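Local atomic coordinates of lectin (Cicer arietinum, PDB entry 3V6N), a protein that folds as a four-bladed hemopexin-type beta-propeller that binds calcium and sodium ions and agglutinates red blood cells, probably by recognising sugars on their surface. Residues T167-E170 / A171-S175; V210-T213 / L214-W217. One frame throughout, in Å; residues are numbered along the deposited sequence.

Contact 1: residues T167-E170 / A171-S175; sequences TIFE and AGMDS. With CA (calcium ion), chain D.
The carbonyl oxygen of G172 is gripped by two groups: F169 CA, which approaches it in a C-H...O contact of 3.5 Å with 150° at the hydrogen, and the ammonium nitrogen of K189 on strand 184-189. K189 NZ also bonds to I168 O, so one lysine ties two carbonyls of the turn together. In return, G172 N donates to F169 O over 3.2 Å. This donor stands above the carbonyl plane, 72° out of it, and therefore misses the lone-pair directions.

The M173 methyl packs beside the same carbonyl, with CE 3.4 Å from F169 O and 3.7 Å from F169 CB. It gets there because the bend at chi2 (140°) swings the thioether across the phenylalanine side chain at about a right angle. Nearer the root, M173 CG meets ring atom F169 CD1 at 3.8 Å, obliquely to the ring. I168 CG1 lies over one face of that ring, toward its rim, and L187 and A194 of the neighbouring strands also pack against F169.

Beyond the turn the chain enters the innermost strand of the fourth blade of a hemopexin-type propeller. The turn itself is started by T167 in an ST turn, its OG1 accepting from F169 N at 3.2 Å while bonding also to L164 O. E170, its CG anti to the backbone N and the chain extended from there, carries OE1 to the N-H of G166.

At the strand entrance the backbones of D174 and S175 both pair with F188, a classic beta bulge. Calcium is bound by D174 O at 2.3 Å, and its other ligands include two waters and the carbonyl oxygens of N7, D65 and D121. The D174 carboxylate does not reach the metal; its OD2 accepts a weak hydrogen bond from G190 N.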
ATOM      1  N   THR A 167     -17.231 -26.845 -14.446  1.00 28.82           N
ATOM      2  CA  THR A 167     -16.595 -25.872 -15.343  1.00 27.99           C
ATOM      3  C   THR A 167     -15.298 -25.391 -14.692  1.00 28.14           C
ATOM      4  O   THR A 167     -15.075 -25.653 -13.514  1.00 28.00           O
ATOM      5  CB  THR A 167     -17.508 -24.655 -15.648  1.00 27.91           C
ATOM      6  OG1 THR A 167     -17.524 -23.765 -14.524  1.00 26.80           O
ATOM      7  CG2 THR A 167     -18.945 -25.093 -15.984  1.00 27.73           C
ATOM      8  N   ILE A 168     -14.455 -24.682 -15.448  1.00 28.45           N
ATOM      9  CA  ILE A 168     -13.217 -24.087 -14.900  1.00 28.89           C
ATOM     10  C   ILE A 168     -13.461 -23.061 -13.774  1.00 28.31           C
ATOM     11  O   ILE A 168     -12.554 -22.761 -12.990  1.00 30.48           O
ATOM     12  CB  ILE A 168     -12.327 -23.431 -15.999  1.00 29.37           C
ATOM     13  CG1 ILE A 168     -13.066 -22.269 -16.685  1.00 29.35           C
ATOM     14  CG2 ILE A 168     -11.855 -24.470 -17.013  1.00 30.15           C
ATOM     15  CD1 ILE A 168     -12.197 -21.442 -17.613  1.00 29.19           C
ATOM     16  N   PHE A 169     -14.677 -22.536 -13.686  1.00 26.21           N
ATOM     17  CA  PHE A 169     -15.015 -21.527 -12.679  1.00 25.62           C
ATOM     18  C   PHE A 169     -15.332 -22.096 -11.293  1.00 25.69           C
ATOM     19  O   PHE A 169     -15.482 -21.344 -10.326  1.00 25.50           O
ATOM     20  CB  PHE A 169     -16.182 -20.663 -13.173  1.00 24.53           C
ATOM     21  CG  PHE A 169     -15.879 -19.910 -14.434  1.00 24.78           C
ATOM     22  CD1 PHE A 169     -15.017 -18.809 -14.416  1.00 23.81           C
ATOM     23  CD2 PHE A 169     -16.437 -20.310 -15.650  1.00 24.59           C
ATOM     24  CE1 PHE A 169     -14.734 -18.114 -15.583  1.00 23.66           C
ATOM     25  CE2 PHE A 169     -16.156 -19.610 -16.820  1.00 24.27           C
ATOM     26  CZ  PHE A 169     -15.302 -18.516 -16.787  1.00 23.93           C
ATOM     27  N   GLU A 170     -15.417 -23.420 -11.203  1.00 25.98           N
ATOM     28  CA  GLU A 170     -15.795 -24.093  -9.972  1.00 26.90           C
ATOM     29  C   GLU A 170     -14.836 -23.779  -8.817  1.00 26.15           C
ATOM     30  O   GLU A 170     -15.261 -23.621  -7.677  1.00 25.83           O
ATOM     31  CB  GLU A 170     -15.858 -25.603 -10.220  1.00 28.93           C
ATOM     32  CG  GLU A 170     -16.713 -26.378  -9.241  1.00 29.83           C
ATOM     33  CD  GLU A 170     -16.467 -27.872  -9.316  1.00 31.61           C
ATOM     34  OE1 GLU A 170     -16.360 -28.420 -10.440  1.00 31.06           O
ATOM     35  OE2 GLU A 170     -16.380 -28.500  -8.238  1.00 33.60           O
ATOM     36  N   ALA A 171     -13.548 -23.678  -9.114  1.00 25.70           N
ATOM     37  CA  ALA A 171     -12.555 -23.420  -8.073  1.00 26.31           C
ATOM     38  C   ALA A 171     -12.065 -21.974  -8.048  1.00 25.71           C
ATOM     39  O   ALA A 171     -11.148 -21.651  -7.305  1.00 26.78           O
ATOM     40  CB  ALA A 171     -11.379 -24.382  -8.200  1.00 26.67           C
ATOM     41  N   GLY A 172     -12.675 -21.097  -8.840  1.00 25.20           N
ATOM     42  CA  GLY A 172     -12.261 -19.694  -8.828  1.00 24.18           C
ATOM     43  C   GLY A 172     -12.506 -18.878 -10.081  1.00 24.33           C
ATOM     44  O   GLY A 172     -12.701 -19.416 -11.183  1.00 23.47           O
ATOM     45  N   MET A 173     -12.492 -17.565  -9.882  1.00 23.56           N
ATOM     46  CA  MET A 173     -12.679 -16.578 -10.927  1.00 24.19           C
ATOM     47  C   MET A 173     -11.598 -15.513 -10.799  1.00 22.26           C
ATOM     48  O   MET A 173     -11.214 -15.163  -9.693  1.00 20.21           O
ATOM     49  CB  MET A 173     -14.069 -15.963 -10.805  1.00 27.12           C
ATOM     50  CG  MET A 173     -15.133 -16.985 -11.132  1.00 30.86           C
ATOM     51  SD  MET A 173     -16.561 -16.873 -10.057  1.00 39.08           S
ATOM     52  CE  MET A 173     -17.291 -18.478 -10.365  1.00 36.86           C
ATOM     53  N   ASP A 174     -11.088 -15.044 -11.934  1.00 20.81           N
ATOM     54  CA  ASP A 174      -9.979 -14.088 -11.951  1.00 20.63           C
ATOM     55  C   ASP A 174     -10.534 -12.666 -11.878  1.00 18.52           C
ATOM     56  O   ASP A 174      -9.902 -11.776 -11.320  1.00 17.98           O
ATOM     57  CB  ASP A 174      -9.133 -14.244 -13.237  1.00 22.52           C
ATOM     58  CG  ASP A 174      -8.188 -15.447 -13.201  1.00 26.16           C
ATOM     59  OD1 ASP A 174      -8.105 -16.098 -12.133  1.00 28.99           O
ATOM     60  OD2 ASP A 174      -7.510 -15.748 -14.239  1.00 26.21           O
ATOM     61  N   SER A 175     -11.734 -12.488 -12.430  1.00 17.36           N
ATOM     62  CA  SER A 175     -12.321 -11.188 -12.685  1.00 16.66           C
ATOM     63  C   SER A 175     -13.796 -11.319 -13.051  1.00 15.76           C
ATOM     64  O   SER A 175     -14.218 -12.372 -13.522  1.00 16.35           O
ATOM     65  CB  SER A 175     -11.562 -10.532 -13.838  1.00 17.95           C
ATOM     66  OG  SER A 175     -12.116  -9.288 -14.131  1.00 20.09           O
TER
HETATM   67 CA    CA D 229      -8.477 -10.723  -9.861  1.00 10.59          CA
HETATM   68  O   HOH W   1      -7.572 -12.904  -9.721  1.00 18.04           O
HETATM   69  O   HOH W   2      -7.254 -10.752  -7.646  1.00 15.84           O

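Contact 2: residues V210-T213 / L214-W217; sequences VKKT and LDYW
K212 O faces the amides of D215 and Y216 where the outermost strand of a hemopexin propeller blade, 210-212, runs straight into helix 213-216, with K212 at the N-cap position. The backbone bonds are uneven. D215 N reaches K212 O at 3.0 Å and Y216 N reaches it at 3.4 Å, both weakly, and Y216 N is weakly shared with T213 O. The sound bond is the last: W217 N donates to T213 O at 2.9 Å, with 163° at the hydrogen and the donor almost in line with the C=O bond. T213 OG1 adds a weak side-chain bond to E191 O.

One apolar contact spans four residues: T213 CG2, anti to the backbone N, crosses to W217 CE3 at 3.6 Å.

Between K212 and D215 the contacts are polar but loose. D215 lays CB against K212 O at 3.5 Å and OD2 beside K212 CB; K212 NZ remains 5.6 Å from D215 OD1, too far for a salt bridge.

Among the aromatic groups, Y216 CD2 sits 3.3 Å above the plane of the W217 indole, offset toward its rim. Y216 OH bonds to Y186 OH, and W217 NE1 donates to the carbonyl oxygen of Y31.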
ATOM      1  N   VAL A 210     -19.113 -21.911 -21.613  1.00 39.68           N
ATOM      2  CA  VAL A 210     -17.769 -21.370 -21.417  1.00 36.84           C
ATOM      3  C   VAL A 210     -17.116 -21.165 -22.788  1.00 35.43           C
ATOM      4  O   VAL A 210     -16.742 -22.131 -23.447  1.00 36.08           O
ATOM      5  CB  VAL A 210     -16.894 -22.285 -20.540  1.00 35.14           C
ATOM      6  CG1 VAL A 210     -15.515 -21.677 -20.344  1.00 34.57           C
ATOM      7  CG2 VAL A 210     -17.556 -22.530 -19.197  1.00 35.34           C
ATOM      8  N   LYS A 211     -16.995 -19.909 -23.213  1.00 33.40           N
ATOM      9  CA  LYS A 211     -16.395 -19.594 -24.518  1.00 33.26           C
ATOM     10  C   LYS A 211     -15.102 -18.782 -24.416  1.00 31.27           C
ATOM     11  O   LYS A 211     -14.634 -18.472 -23.323  1.00 30.38           O
ATOM     12  CB  LYS A 211     -17.385 -18.857 -25.431  1.00 34.80           C
ATOM     13  CG  LYS A 211     -18.667 -19.600 -25.753  1.00 36.64           C
ATOM     14  CD  LYS A 211     -19.802 -19.006 -24.949  1.00 39.77           C
ATOM     15  CE  LYS A 211     -21.148 -19.260 -25.611  1.00 41.78           C
ATOM     16  NZ  LYS A 211     -21.802 -20.498 -25.091  1.00 43.27           N
ATOM     17  N   LYS A 212     -14.543 -18.442 -25.573  1.00 29.99           N
ATOM     18  CA  LYS A 212     -13.307 -17.677 -25.668  1.00 29.31           C
ATOM     19  C   LYS A 212     -13.581 -16.184 -25.740  1.00 26.73           C
ATOM     20  O   LYS A 212     -14.341 -15.716 -26.589  1.00 25.55           O
ATOM     21  CB  LYS A 212     -12.495 -18.121 -26.884  1.00 31.49           C
ATOM     22  CG  LYS A 212     -11.862 -19.493 -26.707  1.00 34.79           C
ATOM     23  CD  LYS A 212     -10.599 -19.635 -27.540  1.00 38.44           C
ATOM     24  CE  LYS A 212      -9.571 -18.545 -27.222  1.00 39.61           C
ATOM     25  NZ  LYS A 212      -8.554 -18.392 -28.299  1.00 40.44           N
ATOM     26  N   THR A 213     -12.951 -15.443 -24.838  1.00 24.87           N
ATOM     27  CA  THR A 213     -13.153 -14.007 -24.737  1.00 24.13           C
ATOM     28  C   THR A 213     -12.913 -13.265 -26.063  1.00 24.69           C
ATOM     29  O   THR A 213     -13.655 -12.327 -26.399  1.00 23.89           O
ATOM     30  CB  THR A 213     -12.305 -13.414 -23.589  1.00 23.53           C
ATOM     31  OG1 THR A 213     -12.555 -14.158 -22.382  1.00 22.78           O
ATOM     32  CG2 THR A 213     -12.656 -11.947 -23.346  1.00 22.38           C
ATOM     33  N   LEU A 214     -11.894 -13.696 -26.807  1.00 24.67           N
ATOM     34  CA  LEU A 214     -11.530 -13.076 -28.089  1.00 26.00           C
ATOM     35  C   LEU A 214     -12.571 -13.302 -29.200  1.00 25.97           C
ATOM     36  O   LEU A 214     -12.681 -12.484 -30.112  1.00 26.52           O
ATOM     37  CB  LEU A 214     -10.119 -13.509 -28.539  1.00 26.35           C
ATOM     38  CG  LEU A 214      -8.940 -12.900 -27.756  1.00 27.08           C
ATOM     39  CD1 LEU A 214      -7.607 -13.517 -28.154  1.00 27.01           C
ATOM     40  CD2 LEU A 214      -8.894 -11.381 -27.914  1.00 27.05           C
ATOM     41  N   ASP A 215     -13.335 -14.393 -29.124  1.00 25.14           N
ATOM     42  CA  ASP A 215     -14.466 -14.591 -30.044  1.00 25.34           C
ATOM     43  C   ASP A 215     -15.619 -13.605 -29.769  1.00 24.67           C
ATOM     44  O   ASP A 215     -16.286 -13.150 -30.698  1.00 25.18           O
ATOM     45  CB  ASP A 215     -15.005 -16.025 -29.976  1.00 25.97           C
ATOM     46  CG  ASP A 215     -14.014 -17.072 -30.487  1.00 27.13           C
ATOM     47  OD1 ASP A 215     -13.028 -16.715 -31.163  1.00 28.21           O
ATOM     48  OD2 ASP A 215     -14.240 -18.275 -30.222  1.00 26.98           O
ATOM     49  N   TYR A 216     -15.849 -13.281 -28.498  1.00 23.06           N
ATOM     50  CA  TYR A 216     -16.957 -12.397 -28.111  1.00 22.49           C
ATOM     51  C   TYR A 216     -16.588 -10.911 -28.265  1.00 22.28           C
ATOM     52  O   TYR A 216     -17.439 -10.092 -28.636  1.00 22.07           O
ATOM     53  CB  TYR A 216     -17.378 -12.715 -26.674  1.00 22.45           C
ATOM     54  CG  TYR A 216     -18.637 -12.026 -26.162  1.00 22.30           C
ATOM     55  CD1 TYR A 216     -19.896 -12.456 -26.557  1.00 22.45           C
ATOM     56  CD2 TYR A 216     -18.560 -10.984 -25.233  1.00 21.91           C
ATOM     57  CE1 TYR A 216     -21.052 -11.863 -26.064  1.00 22.23           C
ATOM     58  CE2 TYR A 216     -19.709 -10.367 -24.747  1.00 21.37           C
ATOM     59  CZ  TYR A 216     -20.953 -10.817 -25.167  1.00 21.83           C
ATOM     60  OH  TYR A 216     -22.100 -10.243 -24.693  1.00 21.19           O
ATOM     61  N   TRP A 217     -15.329 -10.575 -27.976  1.00 21.31           N
ATOM     62  CA  TRP A 217     -14.806  -9.237 -28.181  1.00 21.67           C
ATOM     63  C   TRP A 217     -13.575  -9.219 -29.073  1.00 22.91           C
ATOM     64  O   TRP A 217     -12.442  -9.107 -28.565  1.00 21.98           O
ATOM     65  CB  TRP A 217     -14.488  -8.562 -26.847  1.00 21.28           C
ATOM     66  CG  TRP A 217     -15.688  -8.313 -25.966  1.00 21.19           C
ATOM     67  CD1 TRP A 217     -16.909  -7.749 -26.328  1.00 20.94           C
ATOM     68  CD2 TRP A 217     -15.807  -8.591 -24.526  1.00 20.85           C
ATOM     69  NE1 TRP A 217     -17.755  -7.681 -25.255  1.00 20.93           N
ATOM     70  CE2 TRP A 217     -17.155  -8.154 -24.138  1.00 20.72           C
ATOM     71  CE3 TRP A 217     -14.963  -9.135 -23.557  1.00 20.62           C
ATOM     72  CZ2 TRP A 217     -17.627  -8.288 -22.835  1.00 20.17           C
ATOM     73  CZ3 TRP A 217     -15.443  -9.246 -22.242  1.00 20.16           C
ATOM     74  CH2 TRP A 217     -16.746  -8.846 -21.896  1.00 20.28           C
TER

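Overall arrangement
Contact 1 comes first along the chain and contact 2 follows, their centres 15 Å apart. Together they bracket one blade: 167-175 leads into strand 175-178, at one edge of the four-stranded antiparallel sheet, and 210-217 carries strand 210-212, at the other edge, into its closing helix. Strands 184-189 and 192-197 lie between. The two contacts meet directly where V210 CG2 packs 4.0 Å from F169 CE2 and 4.1 Å from T167 CB. Contact 1 holds a calcium ligand on the propeller axis, whereas the T213 side chain of contact 2 lies about 14 Å from that ion, on the outer strand's side of the blade.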